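Local atomic coordinates of acetylserotonin O-methyltransferase (Homo sapiens, PDB entry 4A6D), a protein that catalyses the last step of melatonin synthesis, transferring a methyl group from S-adenosylmethionine to the hydroxyl of N-acetylserotonin. Residues Ala145-Glu150 / Pro212-Thr217; Asn129-Leu132 / Pro138-Glu141; Glu162-Asn167 / Ile249-Leu254. All coordinates share one frame; numbering follows the deposited sequence.

Contact 1 of 3, residues Ala145-Glu150 / Pro212-Thr217. With SAM (S-adenosylmethionine), chain D.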
loop_
_atom_site.group_PDB
_atom_site.type_symbol
_atom_site.label_atom_id
_atom_site.label_comp_id
_atom_site.label_asym_id
_atom_site.label_seq_id
_atom_site.Cartn_x
_atom_site.Cartn_y
_atom_site.Cartn_z
ATOM N N ALA A 145 0.318 -22.905 8.781
ATOM C CA ALA A 145 1.020 -21.625 8.646
ATOM C C ALA A 145 0.006 -20.462 8.756
ATOM O O ALA A 145 0.299 -19.461 9.420
ATOM C CB ALA A 145 1.749 -21.562 7.315
ATOM N N ILE A 146 -1.194 -20.621 8.120
ATOM C CA ILE A 146 -2.318 -19.664 8.141
ATOM C C ILE A 146 -2.941 -19.585 9.572
ATOM O O ILE A 146 -3.243 -18.481 10.032
ATOM C CB ILE A 146 -3.357 -19.985 7.013
ATOM C CG1 ILE A 146 -2.741 -19.748 5.612
ATOM C CG2 ILE A 146 -4.670 -19.208 7.196
ATOM C CD1 ILE A 146 -3.530 -20.290 4.435
ATOM N N TYR A 147 -3.126 -20.747 10.267
ATOM C CA TYR A 147 -3.654 -20.799 11.643
ATOM C C TYR A 147 -2.501 -21.078 12.634
ATOM O O TYR A 147 -2.535 -22.048 13.399
ATOM C CB TYR A 147 -4.782 -21.844 11.797
ATOM C CG TYR A 147 -5.858 -21.852 10.730
ATOM C CD1 TYR A 147 -6.466 -20.671 10.314
ATOM C CD2 TYR A 147 -6.339 -23.049 10.210
ATOM C CE1 TYR A 147 -7.489 -20.679 9.367
ATOM C CE2 TYR A 147 -7.354 -23.068 9.253
ATOM C CZ TYR A 147 -7.934 -21.880 8.843
ATOM O OH TYR A 147 -8.941 -21.888 7.907
ATOM N N ARG A 148 -1.474 -20.206 12.608
ATOM C CA ARG A 148 -0.281 -20.303 13.456
ATOM C C ARG A 148 -0.539 -20.156 14.978
ATOM O O ARG A 148 0.349 -20.476 15.777
ATOM C CB ARG A 148 0.883 -19.426 12.928
ATOM C CG ARG A 148 0.512 -18.021 12.460
ATOM C CD ARG A 148 1.722 -17.279 11.910
ATOM N NE ARG A 148 1.435 -15.860 11.673
ATOM C CZ ARG A 148 1.619 -14.892 12.567
ATOM N NH1 ARG A 148 2.104 -15.173 13.772
ATOM N NH2 ARG A 148 1.317 -13.636 12.264
ATOM N N SER A 149 -1.773 -19.716 15.366
ATOM C CA SER A 149 -2.281 -19.572 16.748
ATOM C C SER A 149 -3.835 -19.542 16.796
ATOM O O SER A 149 -4.474 -19.293 15.765
ATOM C CB SER A 149 -1.669 -18.357 17.451
ATOM O OG SER A 149 -2.510 -17.214 17.455
ATOM N N GLU A 150 -4.428 -19.791 17.995
ATOM C CA GLU A 150 -5.880 -19.785 18.229
ATOM C C GLU A 150 -6.532 -18.430 17.883
ATOM O O GLU A 150 -7.500 -18.399 17.116
ATOM C CB GLU A 150 -6.202 -20.205 19.671
ATOM C CG GLU A 150 -6.352 -21.709 19.843
ATOM C CD GLU A 150 -7.778 -22.221 19.965
ATOM O OE1 GLU A 150 -8.643 -21.805 19.160
ATOM O OE2 GLU A 150 -8.026 -23.048 20.873
ATOM N N PRO A 212 -11.002 -29.992 12.044
ATOM C CA PRO A 212 -11.431 -29.976 13.459
ATOM C C PRO A 212 -11.267 -28.700 14.256
ATOM O O PRO A 212 -12.141 -28.404 15.062
ATOM C CB PRO A 212 -10.598 -31.092 14.077
ATOM C CG PRO A 212 -10.464 -32.083 12.968
ATOM C CD PRO A 212 -10.350 -31.283 11.710
ATOM N N GLU A 213 -10.150 -27.971 14.059
ATOM C CA GLU A 213 -9.813 -26.726 14.744
ATOM C C GLU A 213 -10.769 -25.573 14.358
ATOM O O GLU A 213 -11.090 -24.729 15.205
ATOM C CB GLU A 213 -8.350 -26.339 14.430
ATOM C CG GLU A 213 -7.328 -27.408 14.817
ATOM C CD GLU A 213 -6.894 -28.390 13.738
ATOM O OE1 GLU A 213 -7.765 -29.038 13.103
ATOM O OE2 GLU A 213 -5.663 -28.534 13.555
ATOM N N VAL A 214 -11.205 -25.539 13.071
ATOM C CA VAL A 214 -12.121 -24.522 12.560
ATOM C C VAL A 214 -13.535 -24.789 13.081
ATOM O O VAL A 214 -14.179 -23.879 13.591
ATOM C CB VAL A 214 -12.040 -24.367 11.011
ATOM C CG1 VAL A 214 -13.200 -23.538 10.456
ATOM C CG2 VAL A 214 -10.701 -23.758 10.601
ATOM N N VAL A 215 -13.984 -26.040 13.007
ATOM C CA VAL A 215 -15.310 -26.464 13.473
ATOM C C VAL A 215 -15.522 -26.122 14.972
ATOM O O VAL A 215 -16.564 -25.555 15.326
ATOM C CB VAL A 215 -15.568 -27.953 13.108
ATOM C CG1 VAL A 215 -16.844 -28.495 13.754
ATOM C CG2 VAL A 215 -15.609 -28.133 11.586
ATOM N N TRP A 216 -14.491 -26.380 15.817
ATOM C CA TRP A 216 -14.506 -26.128 17.257
ATOM C C TRP A 216 -14.617 -24.640 17.511
ATOM O O TRP A 216 -15.512 -24.228 18.245
ATOM C CB TRP A 216 -13.280 -26.767 17.934
ATOM C CG TRP A 216 -13.216 -26.634 19.434
ATOM C CD1 TRP A 216 -12.502 -25.709 20.141
ATOM C CD2 TRP A 216 -13.820 -27.504 20.407
ATOM N NE1 TRP A 216 -12.627 -25.945 21.493
ATOM C CE2 TRP A 216 -13.446 -27.027 21.686
ATOM C CE3 TRP A 216 -14.644 -28.644 20.323
ATOM C CZ2 TRP A 216 -13.874 -27.646 22.873
ATOM C CZ3 TRP A 216 -15.052 -29.268 21.501
ATOM C CH2 TRP A 216 -14.679 -28.763 22.756
ATOM N N THR A 217 -13.776 -23.831 16.831
ATOM C CA THR A 217 -13.778 -22.363 16.914
ATOM C C THR A 217 -15.130 -21.783 16.451
ATOM O O THR A 217 -15.651 -20.870 17.099
ATOM C CB THR A 217 -12.593 -21.776 16.122
ATOM O OG1 THR A 217 -11.378 -22.345 16.596
ATOM C CG2 THR A 217 -12.506 -20.275 16.228
HETATM N N SAM D . -15.386 -21.044 2.254
HETATM C CA SAM D . -14.995 -19.974 3.198
HETATM C C SAM D . -15.149 -18.517 2.713
HETATM O O SAM D . -15.077 -18.304 1.520
HETATM O OXT SAM D . -15.346 -17.530 3.493
HETATM C CB SAM D . -13.598 -20.296 3.664
HETATM C CG SAM D . -12.530 -20.121 2.577
HETATM S SD SAM D . -10.896 -20.434 3.338
HETATM C CE SAM D . -9.845 -19.725 2.137
HETATM C "C5'" SAM D . -10.535 -22.162 2.886
HETATM C "C4'" SAM D . -11.242 -23.018 3.947
HETATM O "O4'" SAM D . -10.862 -24.351 3.652
HETATM C "C3'" SAM D . -10.747 -22.703 5.412
HETATM O "O3'" SAM D . -11.856 -22.496 6.303
HETATM C "C2'" SAM D . -9.869 -23.955 5.743
HETATM O "O2'" SAM D . -9.771 -24.356 7.109
HETATM C "C1'" SAM D . -10.575 -25.032 4.900
HETATM N N9 SAM D . -9.710 -26.199 4.625
HETATM C C8 SAM D . -8.388 -26.166 4.189
HETATM N N7 SAM D . -7.940 -27.377 4.039
HETATM C C5 SAM D . -8.921 -28.282 4.427
HETATM C C6 SAM D . -9.031 -29.682 4.516
HETATM N N6 SAM D . -7.995 -30.447 4.096
HETATM N N1 SAM D . -10.224 -30.248 4.922
HETATM C C2 SAM D . -11.251 -29.494 5.339
HETATM N N3 SAM D . -11.168 -28.157 5.277
HETATM C C4 SAM D . -10.084 -27.523 4.788
#
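Tyr147 and Val214 meet at the ribose of S-adenosylmethionine, and this is the close-packed end of the contact. The methyl CG2 of Val214 lies 3.7 Å from Tyr147 CE2, approaching the ring obliquely, and the two side chains stand roughly perpendicular. Tyr147 CG sits beside its own backbone N and anti to the carbonyl carbon (chi1 -46°), which directs the phenol towards the cofactor. Its OH donates a 2.7 Å hydrogen bond to ribose O2', which lies off the edge of the ring and level with it. Val214 CG2 approaches the same oxygen, 3.7 Å from O2', giving the hydroxyl a nonpolar neighbour next to its polar one. With a phenylalanine in place of Tyr147 the ring could still touch the valine, but O2' would probably lose this donor and the ribose would be held less firmly on that side. The other end is looser, with the exposed Glu150 on its solvent side and Thr217 buried. Glu150, its chain bent at chi2, runs antiparallel alongside Thr217, leaving OE1 3.8 Å from OG1. Both oxygens have better partners: OE1 forms a salt bridge with Arg153, and Thr217 OG1 donates to Glu213 O one turn back at 2.8 Å, an acceptor shared with Thr217 N. Helix 212-221 follows strand 205-210, whose last residue, Asp210, also binds the cofactor, as in Rossmann-like methyltransferases. Another side of this helix packs on strand 230-234, with Val215 on Phe232, while the Tyr147 ring meets Phe143 of helix 142-146 and Phe156 of helix 150-161.

Contact 2 of 3, residues Asn129-Leu132 / Pro138-Glu141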
loop_
_atom_site.group_PDB
_atom_site.type_symbol
_atom_site.label_atom_id
_atom_site.label_comp_id
_atom_site.label_asym_id
_atom_site.label_seq_id
_atom_site.Cartn_x
_atom_site.Cartn_y
_atom_site.Cartn_z
ATOM N N ASN A 129 5.233 -19.022 -2.099
ATOM C CA ASN A 129 4.816 -18.245 -0.933
ATOM C C ASN A 129 5.955 -17.969 0.080
ATOM O O ASN A 129 6.979 -18.656 0.060
ATOM C CB ASN A 129 3.584 -18.831 -0.275
ATOM C CG ASN A 129 3.789 -20.055 0.585
ATOM O OD1 ASN A 129 4.441 -20.006 1.631
ATOM N ND2 ASN A 129 3.087 -21.130 0.254
ATOM N N GLN A 130 5.768 -16.958 0.950
ATOM C CA GLN A 130 6.798 -16.492 1.872
ATOM C C GLN A 130 6.462 -16.538 3.373
ATOM O O GLN A 130 6.959 -15.692 4.114
ATOM C CB GLN A 130 7.270 -15.072 1.471
ATOM C CG GLN A 130 7.433 -14.817 -0.021
ATOM C CD GLN A 130 8.625 -15.517 -0.605
ATOM O OE1 GLN A 130 8.542 -16.640 -1.102
ATOM N NE2 GLN A 130 9.752 -14.856 -0.589
ATOM N N TYR A 131 5.666 -17.504 3.839
ATOM C CA TYR A 131 5.359 -17.584 5.275
ATOM C C TYR A 131 6.611 -17.818 6.134
ATOM O O TYR A 131 6.724 -17.241 7.222
ATOM C CB TYR A 131 4.298 -18.659 5.569
ATOM C CG TYR A 131 2.881 -18.161 5.406
ATOM C CD1 TYR A 131 2.257 -17.423 6.411
ATOM C CD2 TYR A 131 2.147 -18.457 4.263
ATOM C CE1 TYR A 131 0.957 -16.938 6.253
ATOM C CE2 TYR A 131 0.833 -18.015 4.111
ATOM C CZ TYR A 131 0.246 -17.244 5.103
ATOM O OH TYR A 131 -1.053 -16.825 4.940
ATOM N N LEU A 132 7.554 -18.646 5.640
ATOM C CA LEU A 132 8.796 -18.907 6.358
ATOM C C LEU A 132 9.695 -17.656 6.386
ATOM O O LEU A 132 10.312 -17.370 7.420
ATOM C CB LEU A 132 9.547 -20.122 5.777
ATOM C CG LEU A 132 10.718 -20.639 6.646
ATOM C CD1 LEU A 132 10.303 -21.819 7.499
ATOM C CD2 LEU A 132 11.936 -20.978 5.802
ATOM N N PRO A 138 6.901 -22.548 9.350
ATOM C CA PRO A 138 6.903 -23.470 8.195
ATOM C C PRO A 138 5.516 -23.617 7.548
ATOM O O PRO A 138 4.511 -23.790 8.248
ATOM C CB PRO A 138 7.411 -24.797 8.791
ATOM C CG PRO A 138 8.072 -24.423 10.087
ATOM C CD PRO A 138 7.281 -23.257 10.592
ATOM N N ALA A 139 5.470 -23.514 6.206
ATOM C CA ALA A 139 4.238 -23.584 5.409
ATOM C C ALA A 139 4.085 -24.856 4.561
ATOM O O ALA A 139 3.291 -24.849 3.614
ATOM C CB ALA A 139 4.112 -22.339 4.532
ATOM N N GLU A 140 4.797 -25.958 4.915
ATOM C CA GLU A 140 4.730 -27.245 4.186
ATOM C C GLU A 140 3.302 -27.845 4.085
ATOM O O GLU A 140 2.987 -28.576 3.142
ATOM C CB GLU A 140 5.758 -28.250 4.721
ATOM C CG GLU A 140 7.190 -27.871 4.370
ATOM C CD GLU A 140 8.244 -28.900 4.734
ATOM O OE1 GLU A 140 8.091 -30.082 4.346
ATOM O OE2 GLU A 140 9.236 -28.518 5.396
ATOM N N GLU A 141 2.457 -27.498 5.068
ATOM C CA GLU A 141 1.024 -27.768 5.200
ATOM C C GLU A 141 0.472 -26.324 5.302
ATOM O O GLU A 141 0.739 -25.637 6.301
ATOM C CB GLU A 141 0.724 -28.579 6.483
ATOM C CG GLU A 141 1.518 -29.879 6.633
ATOM C CD GLU A 141 1.047 -31.104 5.859
ATOM O OE1 GLU A 141 -0.059 -31.065 5.267
ATOM O OE2 GLU A 141 1.783 -32.119 5.867
#
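Asn129 hands its ND2 to the backbone O of Thr307 in a hydrogen bond that ties this turn to the chain just after helix 294-305, and its other amide atom faces the partner segment. OD1 rests 3.7 Å from Ala139 CB. The chi1 of 77° places CG between the backbone N and the carbonyl carbon, swinging the amide towards the Tyr131 ring, at whose edge OD1 lies in plane, 3.8 Å from Tyr131 CD2. Ala139 CB meets both the amide oxygen and the root of the tyrosine side chain, Tyr131 CB being 3.8 Å from it. Ala139 buries more surface than any other residue of the contact; its methyl lies oblique to the tyrosine ring, and the phenol leads away from the loop. Helix 131-135 is a short one, begun with Gln130 at the N-cap position, and the loop that follows doubles back so that residues 138 and 139 run antiparallel to 132 and 131 before helix 142-146 starts. This helix-loop-helix connection belongs to the O-methyltransferase domain, on its substrate side. Gln130 O accepts from Thr134 OG1 within the first turn. On the exposed side Leu132 completes the contact. Its CG is anti to the backbone N (chi1 -168°), and from there CD1 reaches over the proline backbone, 3.8 Å from Pro138 CA, while the pyrrolidine ring is met less closely, CD1 to Pro138 CG being 4.3 Å. Inward, the buried Tyr131 ring passes Ala145 and Ile146 of helix 142-146 and touches Gln306, a substrate-binding residue.

Contact 3 of 3, residues Glu162-Asn167 / Ile249-Leu254. With SAM (S-adenosylmethionine), chain D.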
loop_
_atom_site.group_PDB
_atom_site.type_symbol
_atom_site.label_atom_id
_atom_site.label_comp_id
_atom_site.label_asym_id
_atom_site.label_seq_id
_atom_site.Cartn_x
_atom_site.Cartn_y
_atom_site.Cartn_z
ATOM N N GLU A 162 -16.941 -11.917 6.379
ATOM C CA GLU A 162 -17.318 -10.557 6.046
ATOM C C GLU A 162 -17.745 -10.292 4.607
ATOM O O GLU A 162 -18.740 -9.579 4.408
ATOM C CB GLU A 162 -16.286 -9.574 6.574
ATOM C CG GLU A 162 -16.322 -9.481 8.089
ATOM C CD GLU A 162 -15.387 -8.459 8.693
ATOM O OE1 GLU A 162 -14.356 -8.146 8.057
ATOM O OE2 GLU A 162 -15.670 -7.994 9.820
ATOM N N VAL A 163 -17.057 -10.891 3.608
ATOM C CA VAL A 163 -17.438 -10.664 2.206
ATOM C C VAL A 163 -18.863 -11.161 1.869
ATOM O O VAL A 163 -19.581 -10.521 1.078
ATOM C CB VAL A 163 -16.370 -11.126 1.183
ATOM C CG1 VAL A 163 -16.332 -12.656 1.059
ATOM C CG2 VAL A 163 -16.591 -10.449 -0.183
ATOM N N TRP A 164 -19.283 -12.262 2.518
ATOM C CA TRP A 164 -20.596 -12.842 2.277
ATOM C C TRP A 164 -21.787 -11.982 2.695
ATOM O O TRP A 164 -22.876 -12.131 2.132
ATOM C CB TRP A 164 -20.645 -14.302 2.727
ATOM C CG TRP A 164 -19.449 -15.094 2.254
ATOM C CD1 TRP A 164 -18.552 -15.765 3.032
ATOM C CD2 TRP A 164 -18.971 -15.205 0.897
ATOM N NE1 TRP A 164 -17.544 -16.288 2.249
ATOM C CE2 TRP A 164 -17.787 -15.975 0.932
ATOM C CE3 TRP A 164 -19.418 -14.692 -0.351
ATOM C CZ2 TRP A 164 -17.054 -16.274 -0.223
ATOM C CZ3 TRP A 164 -18.685 -14.979 -1.498
ATOM C CH2 TRP A 164 -17.517 -15.764 -1.427
ATOM N N SER A 165 -21.562 -11.014 3.596
ATOM C CA SER A 165 -22.590 -10.061 4.020
ATOM C C SER A 165 -22.963 -9.111 2.859
ATOM O O SER A 165 -24.071 -8.573 2.839
ATOM C CB SER A 165 -22.108 -9.260 5.226
ATOM O OG SER A 165 -20.942 -8.504 4.943
ATOM N N VAL A 166 -22.040 -8.938 1.887
ATOM C CA VAL A 166 -22.228 -8.107 0.691
ATOM C C VAL A 166 -22.364 -8.928 -0.594
ATOM O O VAL A 166 -23.187 -8.589 -1.428
ATOM C CB VAL A 166 -21.147 -7.002 0.523
ATOM C CG1 VAL A 166 -21.631 -5.680 1.079
ATOM C CG2 VAL A 166 -19.823 -7.393 1.156
ATOM N N ASN A 167 -21.522 -9.969 -0.774
ATOM C CA ASN A 167 -21.466 -10.798 -1.987
ATOM C C ASN A 167 -22.277 -12.110 -1.939
ATOM O O ASN A 167 -22.487 -12.722 -2.991
ATOM C CB ASN A 167 -19.986 -11.106 -2.331
ATOM C CG ASN A 167 -19.661 -11.202 -3.815
ATOM O OD1 ASN A 167 -18.611 -10.726 -4.262
ATOM N ND2 ASN A 167 -20.524 -11.845 -4.620
ATOM N N ILE A 249 -20.404 -27.215 -2.272
ATOM C CA ILE A 249 -20.021 -25.812 -2.507
ATOM C C ILE A 249 -18.543 -25.623 -2.204
ATOM O O ILE A 249 -18.100 -25.992 -1.122
ATOM C CB ILE A 249 -20.896 -24.809 -1.696
ATOM C CG1 ILE A 249 -22.419 -25.091 -1.880
ATOM C CG2 ILE A 249 -20.509 -23.338 -1.994
ATOM C CD1 ILE A 249 -23.406 -24.230 -0.988
ATOM N N LEU A 250 -17.778 -25.068 -3.149
ATOM C CA LEU A 250 -16.353 -24.780 -2.919
ATOM C C LEU A 250 -16.125 -23.271 -3.092
ATOM O O LEU A 250 -15.949 -22.796 -4.225
ATOM C CB LEU A 250 -15.413 -25.582 -3.849
ATOM C CG LEU A 250 -15.180 -27.070 -3.591
ATOM C CD1 LEU A 250 -14.367 -27.664 -4.718
ATOM C CD2 LEU A 250 -14.409 -27.304 -2.311
ATOM N N ALA A 251 -16.262 -22.501 -1.986
ATOM C CA ALA A 251 -16.084 -21.028 -2.012
ATOM C C ALA A 251 -14.692 -20.719 -1.484
ATOM O O ALA A 251 -14.365 -21.071 -0.344
ATOM C CB ALA A 251 -17.147 -20.330 -1.173
ATOM N N ARG A 252 -13.844 -20.140 -2.355
ATOM C CA ARG A 252 -12.455 -19.775 -2.064
ATOM C C ARG A 252 -11.632 -20.956 -1.546
ATOM O O ARG A 252 -10.820 -20.816 -0.631
ATOM C CB ARG A 252 -12.369 -18.555 -1.132
ATOM C CG ARG A 252 -12.835 -17.242 -1.765
ATOM C CD ARG A 252 -13.682 -16.534 -0.751
ATOM N NE ARG A 252 -13.061 -15.317 -0.261
ATOM C CZ ARG A 252 -13.369 -14.719 0.887
ATOM N NH1 ARG A 252 -14.239 -15.272 1.720
ATOM N NH2 ARG A 252 -12.784 -13.576 1.223
ATOM N N VAL A 253 -11.848 -22.125 -2.131
ATOM C CA VAL A 253 -11.074 -23.286 -1.741
ATOM C C VAL A 253 -10.087 -23.539 -2.869
ATOM O O VAL A 253 -8.907 -23.550 -2.622
ATOM C CB VAL A 253 -11.983 -24.520 -1.423
ATOM C CG1 VAL A 253 -11.157 -25.794 -1.305
ATOM C CG2 VAL A 253 -12.810 -24.281 -0.164
ATOM N N LEU A 254 -10.568 -23.690 -4.109
ATOM C CA LEU A 254 -9.734 -23.999 -5.279
ATOM C C LEU A 254 -8.573 -23.015 -5.521
ATOM O O LEU A 254 -7.465 -23.421 -5.878
ATOM C CB LEU A 254 -10.626 -24.177 -6.547
ATOM C CG LEU A 254 -11.573 -25.394 -6.569
ATOM C CD1 LEU A 254 -12.301 -25.506 -7.906
ATOM C CD2 LEU A 254 -10.828 -26.712 -6.271
HETATM N N SAM D . -15.386 -21.044 2.254
HETATM C CA SAM D . -14.995 -19.974 3.198
HETATM C C SAM D . -15.149 -18.517 2.713
HETATM O O SAM D . -15.077 -18.304 1.520
HETATM O OXT SAM D . -15.346 -17.530 3.493
HETATM C CB SAM D . -13.598 -20.296 3.664
HETATM C CG SAM D . -12.530 -20.121 2.577
HETATM S SD SAM D . -10.896 -20.434 3.338
HETATM C CE SAM D . -9.845 -19.725 2.137
HETATM C "C5'" SAM D . -10.535 -22.162 2.886
HETATM C "C4'" SAM D . -11.242 -23.018 3.947
HETATM O "O4'" SAM D . -10.862 -24.351 3.652
HETATM C "C3'" SAM D . -10.747 -22.703 5.412
HETATM O "O3'" SAM D . -11.856 -22.496 6.303
HETATM C "C2'" SAM D . -9.869 -23.955 5.743
HETATM O "O2'" SAM D . -9.771 -24.356 7.109
HETATM C "C1'" SAM D . -10.575 -25.032 4.900
HETATM N N9 SAM D . -9.710 -26.199 4.625
HETATM C C8 SAM D . -8.388 -26.166 4.189
HETATM N N7 SAM D . -7.940 -27.377 4.039
HETATM C C5 SAM D . -8.921 -28.282 4.427
HETATM C C6 SAM D . -9.031 -29.682 4.516
HETATM N N6 SAM D . -7.995 -30.447 4.096
HETATM N N1 SAM D . -10.224 -30.248 4.922
HETATM C C2 SAM D . -11.251 -29.494 5.339
HETATM N N3 SAM D . -11.168 -28.157 5.277
HETATM C C4 SAM D . -10.084 -27.523 4.788
#
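Arg252, Trp164 and Val163 bury the most surface here, between the start of helix 164-173 and the end of strand 247-251, a parallel strand of the Rossmann-like sheet that carries S-adenosylmethionine beyond its C-terminal edge. Arg252 and Trp164 run antiparallel alongside each other: Arg252 CD lies 3.4 Å from Trp164 CZ2, approaching the indole obliquely, and the guanidinium plane stands 88° from that of the ring. Their nitrogens come together at the cofactor's carboxylate. Trp164 NE1 donates to OXT at 2.8 Å in a nearly straight bond (168°), with the carboxylate at the ring edge. Arg252 NH1 donates to the other oxygen, O, at 3.2 Å (159°), and also lies 3.1 Å from OXT. Being two donors, NE1 and NH1 do not bond to each other; both serve the anion, whose negative charge the arginine probably offsets. The bends at chi2 and chi3 of Arg252 turn the guanidinium so that its NH1 edge meets the carboxylate, and a second bond from NH1, to Leu160 O, helps to fix its rotation. Val163 CG1 fills the corner between the two flat groups. It stands over the centre of one indole face and also over one face of the guanidinium, displaced to the side of that group, 3.4 Å from Arg252 NH1. Tyr9 of the second subunit packs on Val163, so the dimer reaches to within one layer of the cofactor site, while Leu193 and Ile282 touch the indole within the chain. Ala251 CB adds a weaker touch to the same ring, and Ala251 O takes a 2.8 Å hydrogen bond from the amino nitrogen N of S-adenosylmethionine.

In the fold
All three contacts belong to the O-methyltransferase domain. Contact 2 comes wholly before contact 1 in the chain, whereas contacts 1 and 3 interlock, a segment of each falling between those of the other. Contacts 1 and 2 have centres 16 Å apart and touch where helices 131-135 and 142-146 follow each other: Ile146 CG1 is 3.4 Å from Tyr131 OH. Contacts 1 and 3, with centres 18 Å apart, do not touch but are bridged by S-adenosylmethionine. Contact 2, 24 Å from contact 3 between centres, thus lies on the substrate side, while contacts 1 and 3 hold the ribose and the methionine end of the cofactor; contact 3 includes strand 247-251 of the mixed seven-stranded sheet.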